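Local atomic coordinates of Lin2004 protein (Listeria innocua, PDB entry 2HUJ), a protein that is of unknown function but represents a novel bacterial protein family, DUF1798, whose members adopt a four-helical bundle fold. Residues Asn33-Glu47 with Ala105-Tyr119. Residues are numbered along the deposited sequence; the frame is centred on the assembly and turned at random. Where two conformers were deposited one is given.
Sequences NEKNWELYLSNREEE and AFNGRSFYKHFLDHY
Trp37 and Tyr119 stack face to face in an aromatic cluster that joins helix 33-45 to the antiparallel helix 112-119. The five-membered ring of Trp37 lies over the Tyr119 ring with centroids 3.8 Å apart and planes only 3° apart; Leu41 CD1 from the same helix packs on the opposite indole face. With CG anti to the backbone N (chi1 179°), the indole reaches across as a knob among Tyr112, Phe115, Leu116 and Tyr119, its edge meeting Phe115 CD1. Phe115 turns a face to Tyr40 in an offset stack, centroids 4.0 Å apart, and the same face receives Tyr40 CB. Further along, Leu39 CD2 sits over the face of Phe106.

Hydrogen bonds flank the rings. At one end Tyr119 OH donates to Glu34 OE1 (2.8 Å) on its syn side, the carboxylate standing nearly perpendicular to the ring, and Lys123 also bonds this hydroxyl. Beside it, Asn33 ND2 gives Tyr119 O an almost straight bond of 3.0 Å.

In the loop leading into helix 112-119, backbone atoms are the main partners. Tyr40 OH donates to Ser110 O (2.7 Å) from above the carbonyl plane. Asn43 ND2 bonds Ala105 O (2.9 Å), while in one of its two conformers Arg44 NH1 makes a bent hydrogen bond to Gly108 O and the guanidinium rests a face on Tyr112 CB. Glu47 OE1 accepts from Gly108 N (2.9 Å), tying the two loops together. Gly108 lies against the helix backbone, its CA 3.8 Å from Arg44 CA.

Within the four-helical bundle, helix 16-45 thus pairs with the start of helix 112-137. Helix 52-81 packs beside Leu39 and Phe106 through Phe59 and Met56, whereas helix 88-104 supports Phe115 through Thr101 and Ser104.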
# COMPACT_ATOMS: atom_id res chain seq x y z
N ASN A 33 3.35 -1.18 -2.56
CA ASN A 33 2.72 -0.33 -3.57
C ASN A 33 3.70 -0.11 -4.73
O ASN A 33 3.33 -0.21 -5.90
CB ASN A 33 2.27 0.97 -2.91
CG ASN A 33 1.43 1.84 -3.86
OD1 ASN A 33 0.48 1.33 -4.49
ND2 ASN A 33 1.76 3.11 -3.96
N GLU A 34 4.96 0.17 -4.38
CA GLU A 34 6.04 0.31 -5.36
C GLU A 34 6.28 -0.97 -6.17
O GLU A 34 6.48 -0.90 -7.37
CB GLU A 34 7.36 0.73 -4.70
CG GLU A 34 7.38 2.05 -4.03
CD GLU A 34 7.05 3.22 -4.94
OE1 GLU A 34 7.25 3.13 -6.17
OE2 GLU A 34 6.62 4.26 -4.40
N LYS A 35 6.25 -2.12 -5.51
CA LYS A 35 6.40 -3.41 -6.16
C LYS A 35 5.31 -3.60 -7.21
O LYS A 35 5.62 -4.04 -8.34
CB LYS A 35 6.33 -4.57 -5.17
CG LYS A 35 7.51 -4.75 -4.27
CD LYS A 35 7.29 -6.01 -3.43
CE LYS A 35 8.29 -6.18 -2.30
NZ LYS A 35 7.97 -7.42 -1.51
N ASN A 36 4.07 -3.24 -6.87
CA ASN A 36 2.95 -3.36 -7.81
C ASN A 36 3.22 -2.56 -9.06
O ASN A 36 3.03 -3.03 -10.19
CB ASN A 36 1.64 -2.86 -7.19
CG ASN A 36 1.16 -3.71 -5.99
OD1 ASN A 36 1.75 -4.73 -5.62
ND2 ASN A 36 0.06 -3.25 -5.40
N TRP A 37 3.65 -1.32 -8.85
CA TRP A 37 3.87 -0.38 -9.95
C TRP A 37 5.02 -0.85 -10.83
O TRP A 37 4.93 -0.82 -12.05
CB TRP A 37 4.16 0.99 -9.34
CG TRP A 37 4.43 2.10 -10.30
CD1 TRP A 37 5.55 2.85 -10.36
CD2 TRP A 37 3.54 2.63 -11.31
NE1 TRP A 37 5.43 3.81 -11.33
CE2 TRP A 37 4.21 3.70 -11.94
CE3 TRP A 37 2.25 2.29 -11.74
CZ2 TRP A 37 3.65 4.42 -13.01
CZ3 TRP A 37 1.68 3.03 -12.80
CH2 TRP A 37 2.38 4.07 -13.40
N GLU A 38 6.11 -1.28 -10.22
CA GLU A 38 7.24 -1.75 -11.01
C GLU A 38 6.96 -3.04 -11.77
O GLU A 38 7.41 -3.18 -12.90
CB GLU A 38 8.49 -1.92 -10.15
CG GLU A 38 9.00 -0.60 -9.52
CD GLU A 38 9.49 0.44 -10.55
OE1 GLU A 38 9.92 0.04 -11.67
OE2 GLU A 38 9.45 1.65 -10.22
N LEU A 39 6.18 -3.94 -11.19
CA LEU A 39 5.78 -5.17 -11.90
C LEU A 39 4.91 -4.80 -13.10
O LEU A 39 5.12 -5.31 -14.20
CB LEU A 39 5.04 -6.13 -10.95
CG LEU A 39 4.50 -7.43 -11.57
CD1 LEU A 39 5.64 -8.21 -12.19
CD2 LEU A 39 3.81 -8.26 -10.51
N TYR A 40 3.96 -3.90 -12.88
CA TYR A 40 3.07 -3.44 -13.95
C TYR A 40 3.87 -2.86 -15.09
O TYR A 40 3.67 -3.24 -16.27
CB TYR A 40 2.07 -2.44 -13.40
CG TYR A 40 1.27 -1.72 -14.46
CD1 TYR A 40 0.47 -2.41 -15.36
CD2 TYR A 40 1.38 -0.35 -14.61
CE1 TYR A 40 -0.26 -1.74 -16.34
CE2 TYR A 40 0.67 0.32 -15.61
CZ TYR A 40 -0.15 -0.37 -16.46
OH TYR A 40 -0.83 0.33 -17.43
N LEU A 41 4.74 -1.90 -14.77
CA LEU A 41 5.55 -1.24 -15.79
C LEU A 41 6.38 -2.25 -16.57
O LEU A 41 6.49 -2.15 -17.80
CB LEU A 41 6.46 -0.17 -15.19
CG LEU A 41 5.73 1.05 -14.63
CD1 LEU A 41 6.72 2.04 -14.09
CD2 LEU A 41 4.78 1.69 -15.64
N SER A 42 6.95 -3.22 -15.88
CA SER A 42 7.73 -4.25 -16.56
C SER A 42 6.88 -5.07 -17.52
O SER A 42 7.31 -5.38 -18.62
CB SER A 42 8.46 -5.16 -15.57
OG SER A 42 7.59 -6.10 -14.95
N ASN A 43 5.68 -5.43 -17.12
CA ASN A 43 4.80 -6.19 -18.02
C ASN A 43 4.28 -5.33 -19.18
O ASN A 43 3.99 -5.83 -20.26
CB ASN A 43 3.64 -6.81 -17.23
CG ASN A 43 4.03 -8.09 -16.54
OD1 ASN A 43 4.70 -8.94 -17.12
ND2 ASN A 43 3.58 -8.25 -15.30
N ARG A 44 4.17 -4.03 -18.93
CA ARG A 44 3.72 -3.11 -19.93
C ARG A 44 4.78 -3.00 -21.06
O ARG A 44 4.44 -2.84 -22.24
CB ARG A 44 3.39 -1.76 -19.30
CG ARG A 44 2.62 -0.87 -20.22
CD ARG A 44 1.94 0.26 -19.48
NE ARG A 44 1.26 1.13 -20.42
CZ ARG A 44 0.07 0.90 -20.97
NH1 ARG A 44 -0.63 -0.19 -20.66
NH2 ARG A 44 -0.42 1.78 -21.83
N GLU A 45 6.05 -3.12 -20.67
CA GLU A 45 7.18 -3.13 -21.59
C GLU A 45 7.28 -4.45 -22.34
O GLU A 45 7.55 -4.46 -23.54
CB GLU A 45 8.48 -2.92 -20.80
CG GLU A 45 9.74 -2.75 -21.68
N GLU A 46 7.10 -5.55 -21.63
CA GLU A 46 7.11 -6.87 -22.22
C GLU A 46 6.30 -7.81 -21.36
O GLU A 46 6.70 -8.11 -20.25
CB GLU A 46 8.54 -7.38 -22.33
CG GLU A 46 8.65 -8.73 -23.02
CD GLU A 46 10.08 -9.24 -23.12
OE1 GLU A 46 11.02 -8.41 -23.05
OE2 GLU A 46 10.26 -10.47 -23.26
N GLU A 47 5.14 -8.26 -21.84
CA GLU A 47 4.25 -9.05 -21.01
C GLU A 47 4.91 -10.37 -20.72
O GLU A 47 5.42 -11.02 -21.62
CB GLU A 47 2.90 -9.29 -21.70
CG GLU A 47 1.94 -10.24 -20.91
CD GLU A 47 1.46 -9.66 -19.57
OE1 GLU A 47 1.38 -8.42 -19.45
OE2 GLU A 47 1.15 -10.46 -18.64
N ALA A 105 -1.22 -5.75 -11.81
CA ALA A 105 0.18 -5.66 -12.20
C ALA A 105 0.63 -6.80 -13.15
O ALA A 105 1.56 -6.65 -13.90
CB ALA A 105 1.03 -5.66 -11.00
N PHE A 106 -0.03 -7.95 -13.07
CA PHE A 106 0.31 -9.07 -13.94
C PHE A 106 -0.15 -8.90 -15.38
O PHE A 106 0.20 -9.72 -16.23
CB PHE A 106 -0.26 -10.36 -13.35
CG PHE A 106 0.45 -10.79 -12.10
CD1 PHE A 106 0.09 -10.28 -10.86
CD2 PHE A 106 1.56 -11.63 -12.18
CE1 PHE A 106 0.78 -10.64 -9.71
CE2 PHE A 106 2.27 -11.99 -11.02
CZ PHE A 106 1.87 -11.49 -9.80
N ASN A 107 -0.91 -7.83 -15.65
CA ASN A 107 -1.42 -7.54 -16.96
C ASN A 107 -0.94 -6.17 -17.40
O ASN A 107 -1.47 -5.13 -16.95
CB ASN A 107 -2.94 -7.59 -16.94
CG ASN A 107 -3.55 -7.24 -18.29
OD1 ASN A 107 -2.87 -7.14 -19.31
ND2 ASN A 107 -4.87 -7.05 -18.29
N GLY A 108 0.07 -6.15 -18.26
CA GLY A 108 0.62 -4.92 -18.78
C GLY A 108 -0.33 -4.08 -19.60
O GLY A 108 -0.05 -2.92 -19.85
N ARG A 109 -1.45 -4.66 -20.03
CA ARG A 109 -2.47 -3.93 -20.77
C ARG A 109 -3.53 -3.33 -19.85
O ARG A 109 -4.48 -2.72 -20.35
CB ARG A 109 -3.08 -4.82 -21.86
CG ARG A 109 -2.07 -5.15 -22.94
CD ARG A 109 -2.65 -6.00 -24.04
NE ARG A 109 -1.63 -6.37 -25.03
CZ ARG A 109 -0.73 -7.35 -24.89
NH1 ARG A 109 -0.68 -8.10 -23.78
NH2 ARG A 109 0.14 -7.59 -25.87
N SER A 110 -3.37 -3.47 -18.53
CA SER A 110 -4.24 -2.76 -17.61
C SER A 110 -4.19 -1.27 -17.97
O SER A 110 -3.14 -0.75 -18.39
CB SER A 110 -3.84 -2.96 -16.15
OG SER A 110 -4.00 -4.31 -15.78
N PHE A 111 -5.34 -0.61 -17.85
CA PHE A 111 -5.46 0.77 -18.29
C PHE A 111 -4.49 1.64 -17.48
O PHE A 111 -4.52 1.62 -16.25
CB PHE A 111 -6.90 1.28 -18.14
CG PHE A 111 -7.87 0.72 -19.15
CD1 PHE A 111 -7.49 0.48 -20.47
CD2 PHE A 111 -9.19 0.48 -18.80
CE1 PHE A 111 -8.39 -0.03 -21.40
CE2 PHE A 111 -10.10 -0.03 -19.73
CZ PHE A 111 -9.69 -0.28 -21.03
N TYR A 112 -3.63 2.37 -18.19
CA TYR A 112 -2.50 3.05 -17.57
C TYR A 112 -2.91 4.16 -16.57
O TYR A 112 -2.42 4.17 -15.44
CB TYR A 112 -1.58 3.61 -18.63
CG TYR A 112 -0.40 4.31 -18.02
CD1 TYR A 112 0.72 3.60 -17.65
CD2 TYR A 112 -0.43 5.67 -17.79
CE1 TYR A 112 1.79 4.23 -17.08
CE2 TYR A 112 0.64 6.31 -17.21
CZ TYR A 112 1.74 5.58 -16.86
OH TYR A 112 2.81 6.22 -16.31
N LYS A 113 -3.76 5.09 -17.00
CA LYS A 113 -4.15 6.19 -16.11
C LYS A 113 -4.83 5.69 -14.85
O LYS A 113 -4.52 6.17 -13.75
CB LYS A 113 -4.98 7.26 -16.84
CG LYS A 113 -5.38 8.47 -15.96
CD LYS A 113 -6.13 9.52 -16.74
CE LYS A 113 -6.58 10.69 -15.86
NZ LYS A 113 -7.43 10.20 -14.72
N HIS A 114 -5.72 4.71 -14.97
CA HIS A 114 -6.38 4.14 -13.79
C HIS A 114 -5.34 3.56 -12.82
O HIS A 114 -5.36 3.82 -11.61
CB HIS A 114 -7.40 3.07 -14.17
CG HIS A 114 -8.62 3.62 -14.85
ND1 HIS A 114 -8.96 4.96 -14.81
CD2 HIS A 114 -9.58 3.01 -15.59
CE1 HIS A 114 -10.07 5.15 -15.50
NE2 HIS A 114 -10.47 3.99 -15.98
N PHE A 115 -4.39 2.80 -13.36
CA PHE A 115 -3.34 2.20 -12.52
C PHE A 115 -2.50 3.28 -11.83
O PHE A 115 -2.33 3.26 -10.62
CB PHE A 115 -2.47 1.27 -13.37
CG PHE A 115 -1.76 0.21 -12.56
CD1 PHE A 115 -0.84 0.57 -11.57
CD2 PHE A 115 -1.96 -1.13 -12.81
CE1 PHE A 115 -0.17 -0.38 -10.80
CE2 PHE A 115 -1.30 -2.09 -12.03
CZ PHE A 115 -0.38 -1.73 -11.07
N LEU A 116 -1.99 4.21 -12.62
CA LEU A 116 -1.25 5.36 -12.12
C LEU A 116 -2.00 6.06 -10.98
O LEU A 116 -1.41 6.37 -9.97
CB LEU A 116 -1.05 6.35 -13.24
CG LEU A 116 -0.40 7.69 -12.86
CD1 LEU A 116 1.03 7.46 -12.45
CD2 LEU A 116 -0.48 8.66 -14.00
N ASP A 117 -3.29 6.34 -11.20
CA ASP A 117 -4.07 7.08 -10.21
C ASP A 117 -4.22 6.31 -8.91
O ASP A 117 -4.17 6.91 -7.84
CB ASP A 117 -5.44 7.48 -10.76
CG ASP A 117 -5.38 8.60 -11.81
OD1 ASP A 117 -4.34 9.29 -12.00
OD2 ASP A 117 -6.42 8.80 -12.47
N HIS A 118 -4.37 4.99 -9.02
CA HIS A 118 -4.40 4.11 -7.83
C HIS A 118 -3.08 4.03 -7.13
O HIS A 118 -3.01 4.10 -5.88
CB HIS A 118 -4.93 2.76 -8.22
CG HIS A 118 -6.40 2.76 -8.43
ND1 HIS A 118 -6.99 3.37 -9.53
CD2 HIS A 118 -7.42 2.41 -7.60
CE1 HIS A 118 -8.31 3.29 -9.41
NE2 HIS A 118 -8.60 2.71 -8.26
N TYR A 119 -2.02 3.86 -7.90
CA TYR A 119 -0.66 3.83 -7.34
C TYR A 119 -0.36 5.14 -6.60
O TYR A 119 0.12 5.14 -5.46
CB TYR A 119 0.37 3.60 -8.47
CG TYR A 119 1.81 4.02 -8.13
CD1 TYR A 119 2.56 3.33 -7.17
CD2 TYR A 119 2.42 5.06 -8.79
CE1 TYR A 119 3.87 3.70 -6.88
CE2 TYR A 119 3.71 5.44 -8.51
CZ TYR A 119 4.42 4.76 -7.53
OH TYR A 119 5.71 5.17 -7.28
O HOH W 1 -2.12 1.20 -5.08
O HOH W 2 -3.74 2.12 -21.18